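Putative D-tyrosyl-tRNA(Tyr) deacylase 2 (Leishmania major, PDB 1TC5) probably hydrolyses D-tyrosyl-tRNA(Tyr) to D-tyrosine and free tRNA(Tyr), acting as a homodimer of the DTD family. Local coordinates at residues A[60-63]-A[64-68]; A[82-86]-A[87-91]; A[115-118]-A[119-123]; A[156-160]-A[161-165]. All coordinates share one frame; numbering follows the deposited sequence.

Interaction 1: A[60-63]-A[64-68]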
ATOM      1  N   HIS A  60     -16.139 -16.506  -0.834  1.00 28.21           N
ATOM      2  CA  HIS A  60     -14.922 -17.155  -1.297  1.00 30.65           C
ATOM      3  C   HIS A  60     -13.751 -16.211  -1.152  1.00 27.78           C
ATOM      4  O   HIS A  60     -12.676 -16.611  -0.744  1.00 29.31           O
ATOM      5  CB  HIS A  60     -15.017 -17.596  -2.773  1.00 32.98           C
ATOM      6  CG  HIS A  60     -13.709 -18.049  -3.353  1.00 38.16           C
ATOM      7  ND1 HIS A  60     -12.953 -17.267  -4.200  1.00 41.25           N
ATOM      8  CD2 HIS A  60     -13.007 -19.193  -3.176  1.00 41.68           C
ATOM      9  CE1 HIS A  60     -11.851 -17.915  -4.532  1.00 40.84           C
ATOM     10  NE2 HIS A  60     -11.861 -19.088  -3.926  1.00 42.66           N
ATOM     11  N   ALA A  61     -13.952 -14.952  -1.513  1.00 24.72           N
ATOM     12  CA  ALA A  61     -12.869 -13.989  -1.433  1.00 22.92           C
ATOM     13  C   ALA A  61     -12.478 -13.712   0.011  1.00 19.01           C
ATOM     14  O   ALA A  61     -11.302 -13.457   0.292  1.00 18.37           O
ATOM     15  CB  ALA A  61     -13.226 -12.694  -2.141  1.00 25.03           C
ATOM     16  N   VAL A  62     -13.451 -13.734   0.909  1.00 18.34           N
ATOM     17  CA  VAL A  62     -13.191 -13.513   2.330  1.00 18.34           C
ATOM     18  C   VAL A  62     -12.380 -14.715   2.843  1.00 17.85           C
ATOM     19  O   VAL A  62     -11.468 -14.550   3.628  1.00 17.04           O
ATOM     20  CB  VAL A  62     -14.496 -13.330   3.143  1.00 18.21           C
ATOM     21  CG1 VAL A  62     -14.217 -13.360   4.658  1.00 19.22           C
ATOM     22  CG2 VAL A  62     -15.174 -12.033   2.790  1.00 20.59           C
ATOM     23  N   GLY A  63     -12.711 -15.908   2.367  1.00 17.70           N
ATOM     24  CA  GLY A  63     -11.983 -17.113   2.726  1.00 19.37           C
ATOM     25  C   GLY A  63     -10.526 -17.055   2.321  1.00 21.94           C
ATOM     26  O   GLY A  63      -9.652 -17.493   3.063  1.00 22.37           O
ATOM     27  N   VAL A  64     -10.255 -16.503   1.142  1.00 21.58           N
ATOM     28  CA  VAL A  64      -8.871 -16.332   0.699  1.00 21.96           C
ATOM     29  C   VAL A  64      -8.146 -15.366   1.633  1.00 22.17           C
ATOM     30  O   VAL A  64      -7.039 -15.633   2.085  1.00 21.02           O
ATOM     31  CB  VAL A  64      -8.785 -15.814  -0.764  1.00 21.35           C
ATOM     32  CG1 VAL A  64      -7.341 -15.354  -1.126  1.00 24.36           C
ATOM     33  CG2 VAL A  64      -9.285 -16.878  -1.747  1.00 24.28           C
ATOM     34  N   LEU A  65      -8.787 -14.245   1.937  1.00 22.85           N
ATOM     35  CA  LEU A  65      -8.241 -13.294   2.898  1.00 21.27           C
ATOM     36  C   LEU A  65      -7.937 -13.902   4.272  1.00 18.35           C
ATOM     37  O   LEU A  65      -6.907 -13.606   4.854  1.00 17.53           O
ATOM     38  CB  LEU A  65      -9.191 -12.103   3.074  1.00 22.26           C
ATOM     39  CG  LEU A  65      -8.781 -11.084   4.148  1.00 23.57           C
ATOM     40  CD1 LEU A  65      -7.441 -10.392   3.785  1.00 25.49           C
ATOM     41  CD2 LEU A  65      -9.861 -10.052   4.326  1.00 27.67           C
ATOM     42  N   LEU A  66      -8.825 -14.747   4.791  1.00 19.26           N
ATOM     43  CA  LEU A  66      -8.696 -15.243   6.163  1.00 17.14           C
ATOM     44  C   LEU A  66      -7.986 -16.584   6.303  1.00 15.71           C
ATOM     45  O   LEU A  66      -7.341 -16.818   7.320  1.00 18.58           O
ATOM     46  CB  LEU A  66     -10.076 -15.295   6.842  1.00 17.97           C
ATOM     47  CG  LEU A  66     -10.846 -13.978   6.883  1.00 16.74           C
ATOM     48  CD1 LEU A  66     -12.194 -14.188   7.608  1.00 19.54           C
ATOM     49  CD2 LEU A  66     -10.053 -12.843   7.524  1.00 17.03           C
ATOM     50  N   HIS A  67      -8.093 -17.457   5.295  1.00 16.31           N
ATOM     51  CA  HIS A  67      -7.564 -18.829   5.368  1.00 16.98           C
ATOM     52  C   HIS A  67      -6.133 -18.964   4.877  1.00 16.65           C
ATOM     53  O   HIS A  67      -5.445 -19.927   5.197  1.00 19.37           O
ATOM     54  CB  HIS A  67      -8.417 -19.812   4.527  1.00 19.65           C
ATOM     55  CG  HIS A  67      -9.850 -19.887   4.951  1.00 23.14           C
ATOM     56  ND1 HIS A  67     -10.885 -20.103   4.063  1.00 27.69           N
ATOM     57  CD2 HIS A  67     -10.419 -19.778   6.175  1.00 25.17           C
ATOM     58  CE1 HIS A  67     -12.031 -20.102   4.720  1.00 26.63           C
ATOM     59  NE2 HIS A  67     -11.777 -19.911   6.003  1.00 27.07           N
ATOM     60  N   THR A  68      -5.704 -18.051   4.032  1.00 16.76           N
ATOM     61  CA  THR A  68      -4.363 -18.128   3.460  1.00 17.14           C
ATOM     62  C   THR A  68      -3.336 -17.710   4.512  1.00 16.11           C
ATOM     63  O   THR A  68      -3.523 -16.711   5.192  1.00 16.27           O
ATOM     64  CB  THR A  68      -4.268 -17.211   2.211  1.00 16.70           C
ATOM     65  OG1 THR A  68      -5.370 -17.504   1.331  1.00 14.14           O
ATOM     66  CG2 THR A  68      -3.008 -17.504   1.381  1.00 17.90           C
TER
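V64 sets one methyl, CG2, over a face of the H60 imidazole: the carbon lies 4.2 Å from the ring centroid and 26° off the ring normal, a CH-pi contact. The torsions of both residues explain it. H60 has CG opposite its backbone N (chi1 170°), which swings the ring along the helix toward the next turn, while V64 turns CG2 back beside its own N.

The purely apolar pair is V62 with L66, whose side chains run side by side and point the same way, with V62 CG1 3.7 Å from L66 CD1. The same pair faces the body of the subunit: V62 packs on F129, F132 and V133 of helix 119-136, and L66 on A136.

Four backbone hydrogen bonds, each from residue i+4 to residue i, hold the turns together. The bond from L65 N to A61 O, at 169° on the hydrogen, is the straightest; the one from H67 N to G63 O spans 2.7 Å. H67 lies close beside G63, with its CE1 3.6 Å from G63 CA.

One side-chain bond finishes the helix. T68 OG1 donates to V64 O at 2.6 Å, in the carbonyl plane and on a lone pair, whereas T68 N reaches that oxygen only weakly at 3.4 Å. V64 packs on V106, and T68 on S110, of the second subunit. The whole is the C-terminal end of an amphipathic alpha helix, with i to i+4 side-chain pairs and a threonine hydroxyl taking over a last-turn carbonyl as T68 leaves helical geometry.

Interaction 2: A[82-86]-A[87-91]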
ATOM      1  N   GLN A  82       6.519 -18.472  11.203  1.00 27.59           N
ATOM      2  CA  GLN A  82       6.046 -18.977   9.909  1.00 25.44           C
ATOM      3  C   GLN A  82       4.870 -18.089   9.492  1.00 22.55           C
ATOM      4  O   GLN A  82       4.212 -17.514  10.356  1.00 20.41           O
ATOM      5  CB  GLN A  82       5.532 -20.415  10.033  1.00 24.65           C
ATOM      6  CG  GLN A  82       6.573 -21.505  10.284  1.00 26.88           C
ATOM      7  CD  GLN A  82       5.907 -22.824  10.645  1.00 27.40           C
ATOM      8  OE1 GLN A  82       4.955 -22.831  11.414  1.00 27.87           O
ATOM      9  NE2 GLN A  82       6.390 -23.930  10.092  1.00 21.71           N
ATOM     10  N   PRO A  83       4.577 -18.010   8.194  1.00 20.15           N
ATOM     11  CA  PRO A  83       3.330 -17.365   7.755  1.00 20.30           C
ATOM     12  C   PRO A  83       2.111 -18.018   8.461  1.00 18.01           C
ATOM     13  O   PRO A  83       2.088 -19.217   8.712  1.00 18.39           O
ATOM     14  CB  PRO A  83       3.328 -17.582   6.240  1.00 20.57           C
ATOM     15  CG  PRO A  83       4.773 -17.810   5.877  1.00 21.99           C
ATOM     16  CD  PRO A  83       5.382 -18.514   7.063  1.00 20.56           C
ATOM     17  N   GLN A  84       1.152 -17.190   8.828  1.00 19.10           N
ATOM     18  CA  GLN A  84      -0.024 -17.626   9.557  1.00 19.03           C
ATOM     19  C   GLN A  84      -1.233 -17.017   8.883  1.00 18.03           C
ATOM     20  O   GLN A  84      -1.137 -15.968   8.233  1.00 17.43           O
ATOM     21  CB  GLN A  84       0.040 -17.136  11.011  1.00 17.92           C
ATOM     22  CG  GLN A  84       1.105 -17.784  11.880  1.00 20.55           C
ATOM     23  CD  GLN A  84       1.020 -17.279  13.351  1.00 21.28           C
ATOM     24  OE1 GLN A  84       1.288 -16.102  13.633  1.00 20.04           O
ATOM     25  NE2 GLN A  84       0.669 -18.170  14.263  1.00 19.07           N
ATOM     26  N   SER A  85      -2.364 -17.688   9.017  1.00 16.24           N
ATOM     27  CA  SER A  85      -3.625 -17.148   8.553  1.00 15.60           C
ATOM     28  C   SER A  85      -4.242 -16.247   9.620  1.00 15.40           C
ATOM     29  O   SER A  85      -4.007 -16.407  10.814  1.00 15.03           O
ATOM     30  CB  SER A  85      -4.608 -18.274   8.239  1.00 13.59           C
ATOM     31  OG  SER A  85      -4.915 -18.985   9.401  1.00 17.10           O
ATOM     32  N   LEU A  86      -5.033 -15.286   9.169  1.00 15.88           N
ATOM     33  CA  LEU A  86      -5.858 -14.522  10.075  1.00 16.94           C
ATOM     34  C   LEU A  86      -6.779 -15.454  10.837  1.00 15.34           C
ATOM     35  O   LEU A  86      -7.021 -15.242  12.016  1.00 18.13           O
ATOM     36  CB  LEU A  86      -6.685 -13.482   9.314  1.00 17.37           C
ATOM     37  CG  LEU A  86      -5.881 -12.235   9.014  1.00 17.03           C
ATOM     38  CD1 LEU A  86      -6.457 -11.520   7.792  1.00 16.94           C
ATOM     39  CD2 LEU A  86      -5.851 -11.321  10.279  1.00 13.08           C
ATOM     40  N   GLU A  87      -7.270 -16.504  10.175  1.00 16.72           N
ATOM     41  CA  GLU A  87      -8.193 -17.441  10.806  1.00 18.98           C
ATOM     42  C   GLU A  87      -7.586 -18.050  12.077  1.00 20.48           C
ATOM     43  O   GLU A  87      -8.231 -18.097  13.108  1.00 17.41           O
ATOM     44  CB  GLU A  87      -8.631 -18.527   9.805  1.00 22.06           C
ATOM     45  CG  GLU A  87      -9.525 -19.627  10.374  1.00 25.79           C
ATOM     46  CD  GLU A  87      -9.865 -20.704   9.345  1.00 36.25           C
ATOM     47  OE1 GLU A  87      -8.935 -21.270   8.716  1.00 40.39           O
ATOM     48  OE2 GLU A  87     -11.080 -20.988   9.152  1.00 43.41           O
ATOM     49  N   GLU A  88      -6.324 -18.456  12.030  1.00 21.20           N
ATOM     50  CA  GLU A  88      -5.709 -19.082  13.204  1.00 21.94           C
ATOM     51  C   GLU A  88      -5.252 -18.049  14.239  1.00 21.34           C
ATOM     52  O   GLU A  88      -4.794 -18.426  15.305  1.00 21.43           O
ATOM     53  CB  GLU A  88      -4.548 -20.010  12.797  1.00 23.18           C
ATOM     54  CG  GLU A  88      -3.277 -19.324  12.314  1.00 23.30           C
ATOM     55  CD  GLU A  88      -2.305 -20.312  11.686  1.00 27.46           C
ATOM     56  OE1 GLU A  88      -2.121 -21.419  12.246  1.00 30.27           O
ATOM     57  OE2 GLU A  88      -1.748 -19.999  10.614  1.00 19.77           O
ATOM     58  N   CYS A  89      -5.359 -16.760  13.914  1.00 19.61           N
ATOM     59  CA  CYS A  89      -5.090 -15.689  14.880  1.00 20.95           C
ATOM     60  C   CYS A  89      -6.329 -14.762  14.982  1.00 21.67           C
ATOM     61  O   CYS A  89      -6.317 -13.650  14.487  1.00 19.55           O
ATOM     62  CB  CYS A  89      -3.830 -14.929  14.475  1.00 23.59           C
ATOM     63  SG  CYS A  89      -2.363 -15.975  14.248  1.00 20.58           S
ATOM     64  N   PRO A  90      -7.382 -15.237  15.651  1.00 21.21           N
ATOM     65  CA  PRO A  90      -8.670 -14.520  15.730  1.00 19.03           C
ATOM     66  C   PRO A  90      -8.641 -13.116  16.317  1.00 20.37           C
ATOM     67  O   PRO A  90      -9.597 -12.380  16.057  1.00 22.43           O
ATOM     68  CB  PRO A  90      -9.543 -15.410  16.645  1.00 17.59           C
ATOM     69  CG  PRO A  90      -8.595 -16.425  17.288  1.00 19.92           C
ATOM     70  CD  PRO A  90      -7.404 -16.523  16.378  1.00 22.04           C
ATOM     71  N   GLU A  91      -7.613 -12.772  17.086  1.00 18.86           N
ATOM     72  CA  GLU A  91      -7.530 -11.491  17.776  1.00 19.39           C
ATOM     73  C   GLU A  91      -6.869 -10.375  16.981  1.00 18.94           C
ATOM     74  O   GLU A  91      -6.916  -9.226  17.407  1.00 18.47           O
ATOM     75  CB  GLU A  91      -6.776 -11.664  19.085  1.00 19.94           C
ATOM     76  CG  GLU A  91      -7.544 -12.478  20.116  1.00 27.04           C
ATOM     77  CD  GLU A  91      -7.010 -12.253  21.518  1.00 35.18           C
ATOM     78  OE1 GLU A  91      -7.295 -11.176  22.102  1.00 40.29           O
ATOM     79  OE2 GLU A  91      -6.304 -13.143  22.029  1.00 39.95           O
TER
HETATM   80  O   HOH W   1       0.667 -21.278  10.149  1.00 40.38           O
HETATM   81  O   HOH W   2      -5.855 -21.405   9.000  1.00 47.56           O
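E88 folds its side chain back over S85 and Q84. CB packs 3.6 Å from S85 OG. CG lies between the backbone N and the carbonyl carbon (chi1 72°), which directs the chain toward the preceding residues, and comes to 3.4 Å from the same S85 OG. Beyond CG the chain is extended: CD passes 3.7 Å from S85 OG, and OE2 accepts S85 N at 2.9 Å with 158° on the hydrogen, using its anti lone pair. The same oxygen comes close to Q84 CA and takes a water that also donates to P83 O; K69 is a weak, more distant ionic partner.

S85 answers from the other direction. Its OG accepts E88 N at 3.0 Å and 154°, so side chain and backbone of the two residues are joined reciprocally, as in a capping box, here around a type I beta turn from L86 to C89. A second water links S85 OG to E87 OE1. The turn itself is closed by C89 N to L86 O at 2.9 Å. C89 SG lies 3.7 Å from Q84 OE1, the amide oxygen, which is hydrogen-bonded to S75 OG.

This turn sits in the loop between helix 55-67 and strand 93-98: L86 packs on L66 of that helix, and R137, just past helix 119-136, binds the L86 and C89 carbonyls.

Interaction 3: A[115-118]-A[119-123]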
ATOM      1  N   GLN A 115     -12.029  -0.331 -15.979  1.00 18.21           N
ATOM      2  CA  GLN A 115     -12.192  -1.638 -15.315  1.00 19.62           C
ATOM      3  C   GLN A 115     -12.964  -1.534 -13.980  1.00 19.39           C
ATOM      4  O   GLN A 115     -13.298  -2.564 -13.389  1.00 19.28           O
ATOM      5  CB  GLN A 115     -10.825  -2.281 -14.964  1.00 23.35           C
ATOM      6  CG  GLN A 115     -10.053  -3.042 -16.037  1.00 31.12           C
ATOM      7  CD  GLN A 115      -8.785  -3.760 -15.453  1.00 37.61           C
ATOM      8  OE1 GLN A 115      -8.537  -4.920 -15.799  1.00 47.15           O
ATOM      9  NE2 GLN A 115      -8.004  -3.073 -14.559  1.00 22.77           N
ATOM     10  N   LEU A 116     -13.181  -0.322 -13.460  1.00 18.44           N
ATOM     11  CA  LEU A 116     -13.833  -0.155 -12.162  1.00 17.38           C
ATOM     12  C   LEU A 116     -15.343  -0.372 -12.301  1.00 18.74           C
ATOM     13  O   LEU A 116     -15.985   0.159 -13.220  1.00 21.22           O
ATOM     14  CB  LEU A 116     -13.550   1.228 -11.552  1.00 16.24           C
ATOM     15  CG  LEU A 116     -12.210   1.441 -10.841  1.00 20.68           C
ATOM     16  CD1 LEU A 116     -11.046   1.062 -11.756  1.00 23.37           C
ATOM     17  CD2 LEU A 116     -12.059   2.891 -10.346  1.00 18.16           C
ATOM     18  N   VAL A 117     -15.916  -1.164 -11.407  1.00 19.89           N
ATOM     19  CA  VAL A 117     -17.379  -1.321 -11.347  1.00 18.84           C
ATOM     20  C   VAL A 117     -17.995   0.032 -11.065  1.00 16.40           C
ATOM     21  O   VAL A 117     -17.347   0.908 -10.488  1.00 17.83           O
ATOM     22  CB  VAL A 117     -17.872  -2.330 -10.210  1.00 18.10           C
ATOM     23  CG1 VAL A 117     -17.448  -3.748 -10.488  1.00 20.26           C
ATOM     24  CG2 VAL A 117     -17.434  -1.886  -8.821  1.00 20.77           C
ATOM     25  N   ALA A 118     -19.242   0.200 -11.485  1.00 17.08           N
ATOM     26  CA  ALA A 118     -20.030   1.394 -11.196  1.00 13.53           C
ATOM     27  C   ALA A 118     -20.101   1.661  -9.686  1.00 16.05           C
ATOM     28  O   ALA A 118     -19.879   0.759  -8.864  1.00 13.31           O
ATOM     29  CB  ALA A 118     -21.415   1.223 -11.771  1.00 14.35           C
ATOM     30  N   LYS A 119     -20.381   2.911  -9.343  1.00 16.74           N
ATOM     31  CA  LYS A 119     -20.369   3.383  -7.980  1.00 21.39           C
ATOM     32  C   LYS A 119     -21.302   2.583  -7.071  1.00 19.60           C
ATOM     33  O   LYS A 119     -20.904   2.146  -6.009  1.00 22.56           O
ATOM     34  CB  LYS A 119     -20.755   4.866  -7.960  1.00 25.47           C
ATOM     35  CG  LYS A 119     -20.538   5.584  -6.639  1.00 31.72           C
ATOM     36  CD  LYS A 119     -20.909   7.072  -6.776  1.00 38.93           C
ATOM     37  CE  LYS A 119     -20.311   7.928  -5.638  1.00 46.18           C
ATOM     38  NZ  LYS A 119     -21.352   8.747  -4.900  1.00 48.90           N
ATOM     39  N   ASP A 120     -22.541   2.405  -7.488  1.00 17.33           N
ATOM     40  CA  ASP A 120     -23.554   1.775  -6.633  1.00 19.20           C
ATOM     41  C   ASP A 120     -23.336   0.269  -6.492  1.00 17.08           C
ATOM     42  O   ASP A 120     -23.631  -0.315  -5.465  1.00 15.35           O
ATOM     43  CB  ASP A 120     -24.964   2.053  -7.175  1.00 22.37           C
ATOM     44  CG  ASP A 120     -25.419   3.504  -6.928  1.00 32.06           C
ATOM     45  OD1 ASP A 120     -24.655   4.304  -6.316  1.00 39.83           O
ATOM     46  OD2 ASP A 120     -26.531   3.929  -7.306  1.00 38.90           O
ATOM     47  N   VAL A 121     -22.791  -0.339  -7.532  1.00 15.72           N
ATOM     48  CA  VAL A 121     -22.414  -1.733  -7.523  1.00 16.81           C
ATOM     49  C   VAL A 121     -21.258  -1.944  -6.553  1.00 17.48           C
ATOM     50  O   VAL A 121     -21.266  -2.887  -5.776  1.00 20.04           O
ATOM     51  CB  VAL A 121     -21.983  -2.200  -8.958  1.00 17.25           C
ATOM     52  CG1 VAL A 121     -21.486  -3.639  -8.937  1.00 19.02           C
ATOM     53  CG2 VAL A 121     -23.143  -2.053  -9.931  1.00 20.83           C
ATOM     54  N   GLY A 122     -20.269  -1.055  -6.620  1.00 17.41           N
ATOM     55  CA  GLY A 122     -19.111  -1.096  -5.746  1.00 19.05           C
ATOM     56  C   GLY A 122     -19.476  -0.824  -4.292  1.00 17.23           C
ATOM     57  O   GLY A 122     -18.926  -1.441  -3.397  1.00 18.69           O
ATOM     58  N   ALA A 123     -20.388   0.113  -4.066  1.00 15.05           N
ATOM     59  CA  ALA A 123     -20.884   0.402  -2.732  1.00 15.50           C
ATOM     60  C   ALA A 123     -21.532  -0.842  -2.109  1.00 15.98           C
ATOM     61  O   ALA A 123     -21.309  -1.151  -0.939  1.00 14.93           O
ATOM     62  CB  ALA A 123     -21.915   1.570  -2.781  1.00 15.56           C
TER
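V117 and A118 meet the first turn of the following helix mainly through methyl groups. V117 CG2 lies 3.6 Å from G122 CA, closing on the backbone of the residue five positions on. The methyl gets there because it sits between the V117 backbone N and carbonyl carbon, with CG1 beside the N at chi1 -66°. G122 has no side chain, which lets the methyl come so near its main chain.

V121 spreads its two branches over two partners: CG1 is 4.0 Å from V117 CB, and CG2 is 4.1 Å from A118 CB. With CG1 opposite its backbone N (chi1 176°), V121 turns both methyls back toward the incoming loop. These are ordinary van der Waals separations, at the surface, while V117 also packs on M9 and S46.

The polar part is a single backbone hydrogen bond across the segments. G122 N donates to A118 O at 2.9 Å with 159° on the hydrogen. The next i to i+4 bond, A123 N to K119 O, is also 2.9 Å long.

This is the N-terminal start of helix 119-136: A118 at the N-cap supplies the first i to i+4 carbonyl, and V117, one residue before the N-cap, folds over the first turn and touches V121 and the backbone of G122.

Interaction 4: A[156-160]-A[161-165]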
ATOM      1  N   ALA A 156     -14.383   3.553  22.802  1.00 41.75           N
ATOM      2  CA  ALA A 156     -13.398   3.697  21.728  1.00 41.45           C
ATOM      3  C   ALA A 156     -11.992   3.685  22.338  1.00 39.52           C
ATOM      4  O   ALA A 156     -11.798   4.168  23.454  1.00 37.77           O
ATOM      5  CB  ALA A 156     -13.640   4.972  20.927  1.00 41.10           C
ATOM      6  N   PRO A 157     -11.024   3.099  21.636  1.00 38.06           N
ATOM      7  CA  PRO A 157      -9.620   3.185  22.061  1.00 37.56           C
ATOM      8  C   PRO A 157      -9.186   4.633  22.297  1.00 36.02           C
ATOM      9  O   PRO A 157      -9.782   5.563  21.737  1.00 34.25           O
ATOM     10  CB  PRO A 157      -8.839   2.615  20.859  1.00 37.93           C
ATOM     11  CG  PRO A 157      -9.815   1.791  20.087  1.00 37.84           C
ATOM     12  CD  PRO A 157     -11.192   2.291  20.415  1.00 38.81           C
ATOM     13  N   LYS A 158      -8.149   4.822  23.105  1.00 34.77           N
ATOM     14  CA  LYS A 158      -7.574   6.155  23.277  1.00 35.18           C
ATOM     15  C   LYS A 158      -7.064   6.683  21.934  1.00 33.68           C
ATOM     16  O   LYS A 158      -6.688   5.918  21.049  1.00 31.24           O
ATOM     17  CB  LYS A 158      -6.484   6.193  24.359  1.00 38.81           C
ATOM     18  CG  LYS A 158      -5.299   5.273  24.157  1.00 43.46           C
ATOM     19  CD  LYS A 158      -4.272   5.507  25.263  1.00 48.24           C
ATOM     20  CE  LYS A 158      -3.298   4.345  25.370  1.00 50.73           C
ATOM     21  NZ  LYS A 158      -2.641   4.078  24.063  1.00 53.80           N
ATOM     22  N   ALA A 159      -7.077   8.000  21.793  1.00 32.53           N
ATOM     23  CA  ALA A 159      -6.831   8.650  20.507  1.00 31.35           C
ATOM     24  C   ALA A 159      -5.371   8.584  20.056  1.00 30.29           C
ATOM     25  O   ALA A 159      -5.093   8.585  18.840  1.00 28.18           O
ATOM     26  CB  ALA A 159      -7.314  10.098  20.548  1.00 33.75           C
ATOM     27  N   GLU A 160      -4.447   8.540  21.017  1.00 29.13           N
ATOM     28  CA  GLU A 160      -3.001   8.515  20.724  1.00 30.07           C
ATOM     29  C   GLU A 160      -2.285   7.444  21.561  1.00 28.27           C
ATOM     30  O   GLU A 160      -2.821   6.986  22.591  1.00 27.01           O
ATOM     31  CB  GLU A 160      -2.370   9.898  20.977  1.00 35.25           C
ATOM     32  CG  GLU A 160      -2.438  10.847  19.776  1.00 41.54           C
ATOM     33  CD  GLU A 160      -2.928  12.248  20.126  1.00 48.68           C
ATOM     34  OE1 GLU A 160      -2.763  12.670  21.291  1.00 53.13           O
ATOM     35  OE2 GLU A 160      -3.487  12.933  19.231  1.00 53.41           O
ATOM     36  N   GLY A 161      -1.075   7.051  21.141  1.00 25.96           N
ATOM     37  CA  GLY A 161      -0.317   6.046  21.881  1.00 24.75           C
ATOM     38  C   GLY A 161      -0.715   4.652  21.430  1.00 22.51           C
ATOM     39  O   GLY A 161      -1.837   4.447  20.950  1.00 19.91           O
ATOM     40  N   TRP A 162       0.205   3.700  21.584  1.00 22.78           N
ATOM     41  CA  TRP A 162       0.011   2.324  21.132  1.00 21.42           C
ATOM     42  C   TRP A 162      -1.249   1.714  21.723  1.00 20.36           C
ATOM     43  O   TRP A 162      -1.543   1.906  22.906  1.00 23.99           O
ATOM     44  CB  TRP A 162       1.212   1.474  21.525  1.00 22.99           C
ATOM     45  CG  TRP A 162       1.142   0.021  21.064  1.00 26.19           C
ATOM     46  CD1 TRP A 162       1.573  -0.496  19.874  1.00 25.98           C
ATOM     47  CD2 TRP A 162       0.625  -1.084  21.818  1.00 23.14           C
ATOM     48  NE1 TRP A 162       1.349  -1.853  19.842  1.00 26.97           N
ATOM     49  CE2 TRP A 162       0.757  -2.236  21.022  1.00 26.14           C
ATOM     50  CE3 TRP A 162       0.031  -1.205  23.087  1.00 26.12           C
ATOM     51  CZ2 TRP A 162       0.349  -3.501  21.459  1.00 25.13           C
ATOM     52  CZ3 TRP A 162      -0.377  -2.450  23.518  1.00 26.80           C
ATOM     53  CH2 TRP A 162      -0.219  -3.587  22.704  1.00 25.14           C
ATOM     54  N   ILE A 163      -2.001   0.992  20.888  1.00 21.07           N
ATOM     55  CA  ILE A 163      -3.126   0.172  21.358  1.00 19.15           C
ATOM     56  C   ILE A 163      -2.966  -1.270  20.912  1.00 19.38           C
ATOM     57  O   ILE A 163      -2.398  -1.572  19.832  1.00 18.76           O
ATOM     58  CB  ILE A 163      -4.534   0.671  20.891  1.00 20.45           C
ATOM     59  CG1 ILE A 163      -4.658   0.709  19.364  1.00 20.84           C
ATOM     60  CG2 ILE A 163      -4.879   2.011  21.539  1.00 25.08           C
ATOM     61  CD1 ILE A 163      -6.079   0.932  18.915  1.00 25.44           C
ATOM     62  N   LYS A 164      -3.476  -2.151  21.760  1.00 17.53           N
ATOM     63  CA  LYS A 164      -3.475  -3.576  21.518  1.00 18.95           C
ATOM     64  C   LYS A 164      -4.544  -3.868  20.486  1.00 18.12           C
ATOM     65  O   LYS A 164      -5.523  -3.152  20.413  1.00 17.34           O
ATOM     66  CB  LYS A 164      -3.789  -4.339  22.812  1.00 19.40           C
ATOM     67  CG  LYS A 164      -3.496  -5.852  22.725  1.00 21.80           C
ATOM     68  CD  LYS A 164      -3.915  -6.591  24.001  1.00 25.82           C
ATOM     69  CE  LYS A 164      -3.989  -8.105  23.757  1.00 28.54           C
ATOM     70  NZ  LYS A 164      -4.069  -8.905  25.010  1.00 25.99           N
ATOM     71  N   TYR A 165      -4.309  -4.881  19.656  1.00 18.92           N
ATOM     72  CA  TYR A 165      -5.330  -5.486  18.809  1.00 16.27           C
ATOM     73  C   TYR A 165      -6.485  -5.979  19.701  1.00 18.88           C
ATOM     74  O   TYR A 165      -6.307  -6.183  20.917  1.00 17.49           O
ATOM     75  CB  TYR A 165      -4.727  -6.661  18.011  1.00 19.89           C
ATOM     76  CG  TYR A 165      -3.965  -7.638  18.898  1.00 17.99           C
ATOM     77  CD1 TYR A 165      -4.638  -8.638  19.598  1.00 20.29           C
ATOM     78  CD2 TYR A 165      -2.591  -7.536  19.058  1.00 18.00           C
ATOM     79  CE1 TYR A 165      -3.970  -9.509  20.434  1.00 20.83           C
ATOM     80  CE2 TYR A 165      -1.900  -8.418  19.892  1.00 22.27           C
ATOM     81  CZ  TYR A 165      -2.612  -9.392  20.591  1.00 21.15           C
ATOM     82  OH  TYR A 165      -1.962 -10.275  21.416  1.00 21.94           O
TER
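K158 NZ is gripped by two backbone carbonyls of the bend it spans. It donates to W162 O at 2.7 Å and to E160 O at 3.3 Å. The first approach is from above the W162 carbonyl plane, 49° out of it, so no lone pair is aimed at directly. G161 O lies 3.2 Å from the same NZ. K158 CG stands between the backbone N and the carbonyl carbon (chi1 58°); the chain then runs extended and bends at its last torsion, which turns the ammonium group across the loop. A positive group amid carbonyl oxygens would be expected to be electrostatically stabilised there.

G161 makes the bend possible: with its positive phi of 86°, the backbone would press a side chain into the E160 carbonyl.

The apolar side of the bend is P157 with I163, crossing at an angle. I163 CD1 lies 3.8 Å from P157 CB and 4.0 Å from P157 CG. The other branch, I163 CG2, stays 4.1 Å from P157 CB and borders the lysine tip as well.

The bend lies at the surface in the loop between helix 119-136 and strand 169-171. R33 of strand 31-34 binds the carbonyl oxygens of K158 and G161, Q20 of strand 20-24 takes that of I163, and I163 also packs on R168, just before strand 169-171.

How the interactions relate
From the N terminus the four contacts follow in series, none enclosing or crossing another, each within one continuous run of chain. Interaction 1 ends helix 55-67; interaction 2 forms a turn in the loop leading to strand 93-98 and returns to that helix end, where L66 O and E87 N are 2.9 Å apart in a probable hydrogen bond. Interaction 3 starts helix 119-136, whose later turns pack on V62 and L66 of interaction 1, although the two contacts themselves stay about 13 Å apart at nearest atoms. Interaction 4 bends the loop before strand 169-171 and touches interaction 2 through E91 and Y165. Interaction 3 lies across the chain's centre from interactions 2 and 4.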